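Side-chain contact in cellobiose 2-epimerase (Ruminococcus albus, PDB 3VW5), which catalyses the reversible epimerization of cellobiose to 4-O-beta-D-glucosyl-D-mannose, acting on the unmodified disaccharide: residues 181-186 against 248-253. The protein carries 2 engineered substitutions. Sequence-based numbering, arbitrary orientation.
Sequences AILHLI and TWLMDR
Leu183 and Leu250 meet methyl to methyl between two neighbouring helices, 179-196 and 241-258, their side chains crossing at about a right angle. The touching atoms are Leu183 CD1 and Leu250 CD2, 3.4 Å apart. Leu250 starts out straight at the opposite helix. Leu183 leaves its backbone obliquely, but with CG anti to the backbone N (chi1 -163°) the branch swings round and both methyls enter the gap: CD2 of Leu183 also lies 4.3 Å from CB of Leu250. The same CD1 of Leu183 also sits over the centre of the His184 imidazole, 4.1 Å above its plane, while the second methyl of Leu250, CD1, lies over one face of the Trp249 indole, toward its rim.

Ile186, one turn along from Leu183, faces the opposite helix with its branched side. Its CG2 comes to 4.3 Å from the carbonyl O of Leu250, a loose van der Waals approach. Beside it, Met251 draws near more distantly, with 4.6 Å between its CG and CD1 of Ile186. No hydrogen bond or salt bridge spans the two segments; the joint is buried and rests on apolar side chains, with Ile186 also brushing a backbone carbonyl; 184 Å² of surface is lost between the two segments.

Other helices close around this seam. Ile186 also packs on Leu209 and Met212 of helix 199-216, and Met251 on Phe267 and Met270 of helix 261-281. On the other side, His184 meets the rings of Phe114 and Tyr110, and Trp249 donates its NE1 hydrogen bond to Glu308. Adjacent inner helices running the same way, backed by outer helices, are characteristic of the (alpha/alpha)6 barrel of this epimerase.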
# COMPACT_ATOMS: atom_id res chain seq x y z
N ALA A 181 5.28 0.45 -8.81
CA ALA A 181 5.51 1.89 -8.70
C ALA A 181 4.37 2.69 -9.34
O ALA A 181 3.93 3.69 -8.79
CB ALA A 181 6.84 2.26 -9.33
N ILE A 182 3.91 2.26 -10.51
CA ILE A 182 2.86 3.01 -11.19
C ILE A 182 1.62 3.06 -10.28
O ILE A 182 1.06 4.12 -10.02
CB ILE A 182 2.54 2.44 -12.60
CG1 ILE A 182 3.77 2.53 -13.50
CG2 ILE A 182 1.39 3.18 -13.25
CD1 ILE A 182 3.57 1.89 -14.86
N LEU A 183 1.24 1.89 -9.79
CA LEU A 183 0.10 1.72 -8.91
C LEU A 183 0.17 2.63 -7.67
O LEU A 183 -0.82 3.25 -7.26
CB LEU A 183 0.01 0.25 -8.49
CG LEU A 183 -1.31 -0.26 -7.91
CD1 LEU A 183 -1.35 -0.11 -6.40
CD2 LEU A 183 -2.48 0.44 -8.55
N HIS A 184 1.35 2.70 -7.05
CA HIS A 184 1.49 3.55 -5.88
C HIS A 184 1.63 5.05 -6.18
O HIS A 184 1.33 5.89 -5.32
CB HIS A 184 2.53 2.99 -4.90
CG HIS A 184 2.06 1.73 -4.23
ND1 HIS A 184 1.06 1.73 -3.28
CD2 HIS A 184 2.39 0.43 -4.43
CE1 HIS A 184 0.82 0.49 -2.90
NE2 HIS A 184 1.62 -0.32 -3.58
N LEU A 185 2.04 5.40 -7.39
CA LEU A 185 1.86 6.77 -7.87
C LEU A 185 0.37 7.08 -8.04
O LEU A 185 -0.12 8.11 -7.59
CB LEU A 185 2.64 7.04 -9.16
CG LEU A 185 4.16 7.13 -9.03
CD1 LEU A 185 4.81 7.17 -10.40
CD2 LEU A 185 4.62 8.33 -8.19
N ILE A 186 -0.37 6.18 -8.68
CA ILE A 186 -1.82 6.38 -8.77
C ILE A 186 -2.40 6.64 -7.37
O ILE A 186 -3.11 7.60 -7.16
CB ILE A 186 -2.51 5.18 -9.46
CG1 ILE A 186 -2.23 5.21 -10.97
CG2 ILE A 186 -3.99 5.17 -9.18
CD1 ILE A 186 -2.35 3.86 -11.65
N THR A 248 -7.49 -3.07 -8.68
CA THR A 248 -8.87 -2.89 -9.12
C THR A 248 -9.61 -1.81 -8.35
O THR A 248 -10.19 -0.91 -8.96
CB THR A 248 -9.70 -4.18 -9.07
OG1 THR A 248 -9.83 -4.64 -7.71
CG2 THR A 248 -9.07 -5.25 -9.96
N TRP A 249 -9.59 -1.87 -7.02
CA TRP A 249 -10.31 -0.86 -6.25
C TRP A 249 -9.57 0.49 -6.20
O TRP A 249 -10.19 1.54 -6.14
CB TRP A 249 -10.71 -1.35 -4.86
CG TRP A 249 -9.62 -1.40 -3.82
CD1 TRP A 249 -8.85 -2.49 -3.50
CD2 TRP A 249 -9.21 -0.35 -2.93
NE1 TRP A 249 -7.99 -2.18 -2.48
CE2 TRP A 249 -8.19 -0.88 -2.11
CE3 TRP A 249 -9.61 0.97 -2.74
CZ2 TRP A 249 -7.55 -0.12 -1.11
CZ3 TRP A 249 -8.98 1.73 -1.76
CH2 TRP A 249 -7.96 1.18 -0.96
N LEU A 250 -8.24 0.44 -6.24
CA LEU A 250 -7.42 1.64 -6.24
C LEU A 250 -7.67 2.46 -7.51
O LEU A 250 -7.70 3.69 -7.47
CB LEU A 250 -5.95 1.25 -6.16
CG LEU A 250 -5.24 1.59 -4.86
CD1 LEU A 250 -6.23 1.70 -3.72
CD2 LEU A 250 -4.15 0.58 -4.57
N MET A 251 -7.83 1.78 -8.63
CA MET A 251 -8.05 2.48 -9.89
C MET A 251 -9.46 3.08 -9.99
O MET A 251 -9.62 4.18 -10.53
CB MET A 251 -7.73 1.57 -11.06
CG MET A 251 -6.25 1.45 -11.32
SD MET A 251 -5.79 0.53 -12.80
CE MET A 251 -6.50 -1.08 -12.50
N ASP A 252 -10.45 2.37 -9.47
CA ASP A 252 -11.82 2.88 -9.39
C ASP A 252 -11.82 4.10 -8.50
O ASP A 252 -12.44 5.11 -8.81
CB ASP A 252 -12.79 1.84 -8.81
CG ASP A 252 -13.15 0.76 -9.82
OD1 ASP A 252 -12.94 0.97 -11.03
OD2 ASP A 252 -13.64 -0.31 -9.39
N ARG A 253 -11.11 4.00 -7.38
CA ARG A 253 -10.97 5.11 -6.45
C ARG A 253 -10.44 6.33 -7.19
O ARG A 253 -11.02 7.41 -7.09
CB ARG A 253 -10.04 4.74 -5.29
CG ARG A 253 -9.63 5.88 -4.34
CD ARG A 253 -10.82 6.51 -3.62
NE ARG A 253 -11.90 5.56 -3.37
CZ ARG A 253 -12.05 4.84 -2.25
NH1 ARG A 253 -11.16 4.96 -1.26
NH2 ARG A 253 -13.08 4.01 -2.13